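Leucyl aminopeptidase (Trypanosoma brucei brucei, PDB 5NSM) probably acts as an M17-family leucyl aminopeptidase, removing amino-terminal residues from peptides with the help of two manganese ions in its active site. Local coordinates at residues V292-G297 with N369-G374; R211-P216 with H311-A316. One frame throughout, in Å; residues are numbered along the deposited sequence.

Contact 1: residues V292-G297 with N369-G374. With MN (manganese (II) ion), chain N; MN (manganese (II) ion), chain O; BCT (bicarbonate ion), chain M.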
loop_
_atom_site.group_PDB
_atom_site.type_symbol
_atom_site.label_atom_id
_atom_site.label_comp_id
_atom_site.label_asym_id
_atom_site.label_seq_id
_atom_site.Cartn_x
_atom_site.Cartn_y
_atom_site.Cartn_z
ATOM N N VAL A 292 14.196 -24.522 -3.025
ATOM C CA VAL A 292 13.104 -25.461 -2.748
ATOM C C VAL A 292 11.815 -24.755 -2.277
ATOM O O VAL A 292 10.693 -25.181 -2.538
ATOM C CB VAL A 292 13.736 -26.490 -1.804
ATOM C CG1 VAL A 292 12.874 -26.839 -0.663
ATOM C CG2 VAL A 292 14.153 -27.710 -2.614
ATOM N N TYR A 293 12.028 -23.661 -1.574
ATOM C CA TYR A 293 10.971 -22.690 -1.271
ATOM C C TYR A 293 11.591 -21.321 -0.940
ATOM O O TYR A 293 12.555 -21.250 -0.199
ATOM C CB TYR A 293 10.105 -23.159 -0.112
ATOM C CG TYR A 293 8.817 -22.393 0.093
ATOM C CD1 TYR A 293 7.759 -22.507 -0.800
ATOM C CD2 TYR A 293 8.647 -21.560 1.186
ATOM C CE1 TYR A 293 6.572 -21.806 -0.613
ATOM C CE2 TYR A 293 7.447 -20.873 1.394
ATOM C CZ TYR A 293 6.418 -20.999 0.489
ATOM O OH TYR A 293 5.243 -20.324 0.678
ATOM N N ASP A 294 11.043 -20.280 -1.566
ATOM C CA ASP A 294 11.528 -18.870 -1.470
ATOM C C ASP A 294 10.467 -18.113 -0.711
ATOM O O ASP A 294 9.518 -17.615 -1.301
ATOM C CB ASP A 294 11.785 -18.238 -2.883
ATOM C CG ASP A 294 12.620 -16.941 -2.854
ATOM O OD1 ASP A 294 12.903 -16.518 -1.724
ATOM O OD2 ASP A 294 13.010 -16.332 -3.947
ATOM N N CYS A 295 10.573 -18.093 0.605
ATOM C CA CYS A 295 9.653 -17.247 1.417
ATOM C C CYS A 295 10.086 -15.766 1.393
ATOM O O CYS A 295 9.347 -14.890 1.790
ATOM C CB CYS A 295 9.511 -17.745 2.860
ATOM S SG CYS A 295 10.716 -17.150 4.059
ATOM N N GLY A 296 11.294 -15.535 0.910
ATOM C CA GLY A 296 11.900 -14.203 0.868
ATOM C C GLY A 296 12.950 -13.950 1.946
ATOM O O GLY A 296 13.723 -12.987 1.879
ATOM N N GLY A 297 12.978 -14.831 2.931
ATOM C CA GLY A 297 13.799 -14.635 4.133
ATOM C C GLY A 297 13.237 -13.482 4.951
ATOM O O GLY A 297 12.035 -13.233 4.952
ATOM N N ASN A 369 18.863 -7.066 0.161
ATOM C CA ASN A 369 17.565 -7.725 0.174
ATOM C C ASN A 369 17.725 -9.241 0.107
ATOM O O ASN A 369 18.196 -9.775 -0.859
ATOM C CB ASN A 369 16.715 -7.211 -0.989
ATOM C CG ASN A 369 15.264 -7.638 -0.914
ATOM O OD1 ASN A 369 14.953 -8.806 -0.751
ATOM N ND2 ASN A 369 14.364 -6.658 -0.969
ATOM N N THR A 370 17.268 -9.910 1.143
ATOM C CA THR A 370 17.407 -11.365 1.289
ATOM C C THR A 370 16.588 -12.166 0.289
ATOM O O THR A 370 16.785 -13.356 0.147
ATOM C CB THR A 370 16.990 -11.851 2.684
ATOM O OG1 THR A 370 15.632 -11.483 2.962
ATOM C CG2 THR A 370 17.908 -11.272 3.733
ATOM N N ASP A 371 15.646 -11.503 -0.359
ATOM C CA ASP A 371 14.751 -12.131 -1.349
ATOM C C ASP A 371 15.346 -12.207 -2.764
ATOM O O ASP A 371 14.776 -12.885 -3.649
ATOM C CB ASP A 371 13.404 -11.449 -1.439
ATOM C CG ASP A 371 12.380 -12.295 -2.154
ATOM O OD1 ASP A 371 12.641 -13.514 -2.472
ATOM O OD2 ASP A 371 11.293 -11.757 -2.379
ATOM N N ALA A 372 16.489 -11.556 -2.904
ATOM C CA ALA A 372 17.432 -11.724 -4.038
ATOM C C ALA A 372 18.520 -12.755 -3.674
ATOM O O ALA A 372 19.714 -12.510 -3.730
ATOM C CB ALA A 372 18.063 -10.401 -4.412
ATOM N N GLU A 373 18.035 -13.927 -3.343
ATOM C CA GLU A 373 18.836 -15.071 -2.830
ATOM C C GLU A 373 19.450 -15.946 -3.947
ATOM O O GLU A 373 20.439 -16.595 -3.760
ATOM C CB GLU A 373 17.948 -15.941 -1.933
ATOM C CG GLU A 373 17.023 -16.955 -2.613
ATOM C CD GLU A 373 15.842 -16.415 -3.433
ATOM O OE1 GLU A 373 15.378 -17.190 -4.356
ATOM O OE2 GLU A 373 15.294 -15.304 -3.104
ATOM N N GLY A 374 18.771 -15.979 -5.079
ATOM C CA GLY A 374 19.101 -16.881 -6.167
ATOM C C GLY A 374 20.444 -16.574 -6.785
ATOM O O GLY A 374 21.271 -17.456 -6.998
HETATM MN MN MN N . 13.687 -14.490 -3.805
HETATM MN MN MN O . 14.006 -17.021 -5.540
HETATM C C BCT M . 17.416 -13.493 -7.055
HETATM O O1 BCT M . 16.991 -14.540 -6.470
HETATM O O2 BCT M . 18.617 -13.253 -7.215
HETATM O O3 BCT M . 16.591 -12.583 -7.532
HETATM O O HOH W 1 12.477 -16.511 -6.807
#
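Asp294 meets Asp371 and Glu373 in a buried, metal-mediated contact in the catalytic domain, where strand 293-294 and the loop after it face the loop that enters helix 374-387. Three carboxylates converge here on a pair of manganese ions. With chi1 at -165°, the Asp294 carboxylate swings away from the backbone N and carries OD2 into the middle of the site; OD2 bridges both ions, 2.0 Å from each. Glu373 arrives from the opposite direction and straddles the pair: OE1 lies 1.8 Å from one manganese, and OE2 lies 1.9 Å from the other. Its carboxylate plane is turned 74° from that of Asp294. Asp371 takes hold of the second ion twice, through OD1 and its own backbone O. The first ion is completed by Lys289, Asp312 and a water.

Away from the ions, Thr370 OG1 donates to Gly296 O at 2.7 Å, in the carbonyl plane. An Asx turn, with Asp371 N bonded to Asn369 OD1 at 2.8 Å, shapes the loop. Lys301 pairs with Asp371 OD2, while Asn344 holds Asp294 OD1. Gly374 N and Arg375 bind a bicarbonate beside the ions. Asp294 OD2 lies 2.6 Å from both OE1 and OE2 of Glu373; oxygens this close would be expected to repel one another without the ions, whose positive charge probably offsets that repulsion, as in two-metal peptidase centres.

Contact 2: residues R211-P216 with H311-A316. With MN (manganese (II) ion), chain O.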
loop_
_atom_site.group_PDB
_atom_site.type_symbol
_atom_site.label_atom_id
_atom_site.label_comp_id
_atom_site.label_asym_id
_atom_site.label_seq_id
_atom_site.Cartn_x
_atom_site.Cartn_y
_atom_site.Cartn_z
ATOM N N ARG A 211 7.263 -33.102 -12.279
ATOM C CA ARG A 211 6.957 -33.723 -10.978
ATOM C C ARG A 211 7.674 -33.014 -9.830
ATOM O O ARG A 211 7.100 -32.761 -8.769
ATOM C CB ARG A 211 7.347 -35.213 -10.974
ATOM C CG ARG A 211 6.884 -35.960 -9.731
ATOM C CD ARG A 211 7.192 -37.456 -9.796
ATOM N NE ARG A 211 6.715 -38.116 -8.579
ATOM C CZ ARG A 211 5.445 -38.382 -8.297
ATOM N NH1 ARG A 211 4.478 -38.112 -9.172
ATOM N NH2 ARG A 211 5.140 -38.905 -7.118
ATOM N N LEU A 212 8.950 -32.771 -10.037
ATOM C CA LEU A 212 9.814 -32.117 -9.015
ATOM C C LEU A 212 9.355 -30.687 -8.740
ATOM O O LEU A 212 9.321 -30.234 -7.618
ATOM C CB LEU A 212 11.272 -32.089 -9.450
ATOM C CG LEU A 212 11.947 -33.464 -9.599
ATOM C CD1 LEU A 212 13.284 -33.323 -10.304
ATOM C CD2 LEU A 212 12.134 -34.153 -8.251
ATOM N N VAL A 213 8.942 -30.016 -9.787
ATOM C CA VAL A 213 8.484 -28.630 -9.692
ATOM C C VAL A 213 7.075 -28.520 -9.054
ATOM O O VAL A 213 6.814 -27.648 -8.232
ATOM C CB VAL A 213 8.591 -27.923 -11.055
ATOM C CG1 VAL A 213 8.067 -26.492 -11.002
ATOM C CG2 VAL A 213 10.036 -27.889 -11.504
ATOM N N ASP A 214 6.182 -29.395 -9.475
ATOM C CA ASP A 214 4.798 -29.451 -8.947
ATOM C C ASP A 214 4.765 -29.811 -7.493
ATOM O O ASP A 214 3.896 -29.382 -6.759
ATOM C CB ASP A 214 3.955 -30.518 -9.653
ATOM C CG ASP A 214 3.306 -30.037 -10.939
ATOM O OD1 ASP A 214 2.999 -28.836 -11.078
ATOM O OD2 ASP A 214 3.064 -30.895 -11.818
ATOM N N ALA A 215 5.714 -30.613 -7.071
ATOM C CA ALA A 215 5.691 -31.147 -5.691
ATOM C C ALA A 215 5.756 -30.022 -4.653
ATOM O O ALA A 215 6.570 -29.117 -4.778
ATOM C CB ALA A 215 6.824 -32.132 -5.463
ATOM N N PRO A 216 4.928 -30.119 -3.606
ATOM C CA PRO A 216 4.989 -29.121 -2.561
ATOM C C PRO A 216 6.273 -29.240 -1.766
ATOM O O PRO A 216 6.860 -30.316 -1.706
ATOM C CB PRO A 216 3.773 -29.449 -1.712
ATOM C CG PRO A 216 3.639 -30.923 -1.839
ATOM C CD PRO A 216 3.979 -31.190 -3.269
ATOM N N HIS A 311 7.974 -23.518 -6.964
ATOM C CA HIS A 311 8.540 -23.541 -8.315
ATOM C C HIS A 311 9.947 -22.955 -8.398
ATOM O O HIS A 311 10.573 -23.009 -9.447
ATOM C CB HIS A 311 7.672 -22.777 -9.316
ATOM C CG HIS A 311 6.296 -23.326 -9.498
ATOM N ND1 HIS A 311 5.275 -22.578 -10.028
ATOM C CD2 HIS A 311 5.761 -24.535 -9.204
ATOM C CE1 HIS A 311 4.173 -23.302 -10.065
ATOM N NE2 HIS A 311 4.440 -24.495 -9.567
ATOM N N ASP A 312 10.448 -22.411 -7.292
ATOM C CA ASP A 312 11.748 -21.679 -7.294
ATOM C C ASP A 312 12.983 -22.608 -7.439
ATOM O O ASP A 312 14.110 -22.169 -7.417
ATOM C CB ASP A 312 11.906 -20.743 -6.063
ATOM C CG ASP A 312 12.611 -19.444 -6.401
ATOM O OD1 ASP A 312 12.524 -19.029 -7.574
ATOM O OD2 ASP A 312 13.256 -18.787 -5.522
ATOM N N MET A 313 12.723 -23.899 -7.573
ATOM C CA MET A 313 13.768 -24.883 -7.843
ATOM C C MET A 313 13.714 -25.384 -9.293
ATOM O O MET A 313 14.297 -26.403 -9.629
ATOM C CB MET A 313 13.742 -26.026 -6.818
ATOM C CG MET A 313 12.383 -26.564 -6.410
ATOM S SD MET A 313 11.396 -27.112 -7.792
ATOM C CE MET A 313 12.315 -28.563 -8.310
ATOM N N GLY A 314 12.960 -24.683 -10.123
ATOM C CA GLY A 314 12.707 -25.105 -11.501
ATOM C C GLY A 314 13.963 -25.164 -12.365
ATOM O O GLY A 314 14.044 -25.936 -13.302
ATOM N N GLY A 315 14.914 -24.314 -12.048
ATOM C CA GLY A 315 16.211 -24.292 -12.730
ATOM C C GLY A 315 17.081 -25.511 -12.368
ATOM O O GLY A 315 17.744 -26.074 -13.223
ATOM N N ALA A 316 17.074 -25.891 -11.094
ATOM C CA ALA A 316 17.771 -27.104 -10.633
ATOM C C ALA A 316 17.118 -28.388 -11.205
ATOM O O ALA A 316 17.795 -29.315 -11.601
ATOM C CB ALA A 316 17.800 -27.180 -9.133
HETATM MN MN MN O . 14.006 -17.021 -5.540
HETATM O O HOH W 2 2.385 -26.594 -9.366
HETATM O O HOH W 1 12.477 -16.511 -6.807
#
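Asp214 OD1 is gripped by two donors: the backbone N of Ala506 and a water that donates a hydrogen bond to it, 2.9 Å from OD1. The same water is hydrogen-bonded to His311 NE2, also at 2.9 Å, and lies in the plane of the imidazole at its edge. Bonded to both side chains, it links the last turn of helix 196-214 to the residues leading into helix 314-328. The other oxygen of Asp214, OD2, is held by His163 ND1.

Farther round the rim of that ring sits the carbonyl of Val213, whose O comes within 3.4 Å of His311 CD2 close to the ring plane. Beside it, the Val213 side chain runs across His311 at about a right angle and brings CG1 to 3.5 Å from CD2. Its second methyl, CG2, turns to Gly314 CA at the start of the helix, 3.9 Å away. The ring of Phe501 meets His311 as well.

Met313, at the N-cap position, reaches back toward helix 196-214. Bends at chi2 (56°) and chi3 (69°) fold the thioether round, putting CE 3.5 Å from Leu212 O and 3.8 Å from Leu212 CB, with SD near Val213 CA; Phe225 and Leu220 join this apolar cluster. Asp312 points the other way and binds a manganese through OD2 at 1.9 Å. The arrangement is a helix end packed against a helix start in the catalytic domain of an M17 aminopeptidase, with the metal ligand Asp312 carried between the two contacting residues His311 and Met313.

Both contacts are buried, yet they are built from different materials. Contact 1 joins the end of strand 293-294 and the loop after it to the loop before helix 374-387 through metals and charged oxygens, whereas contact 2 joins the end of one helix to the start of another mainly through apolar side chains, with one water bridge between Asp214 and His311. They meet at one manganese: Asp312, from the 311-316 segment, shares it with Asp294 and Glu373, and a bound water belongs to both sites. Val292 also packs on Met313, linking the bend before strand 293-294 to the helix interface. Contact 2 lies nearer the centre of the chain, and the centres of the two contacts are about 15 Å apart.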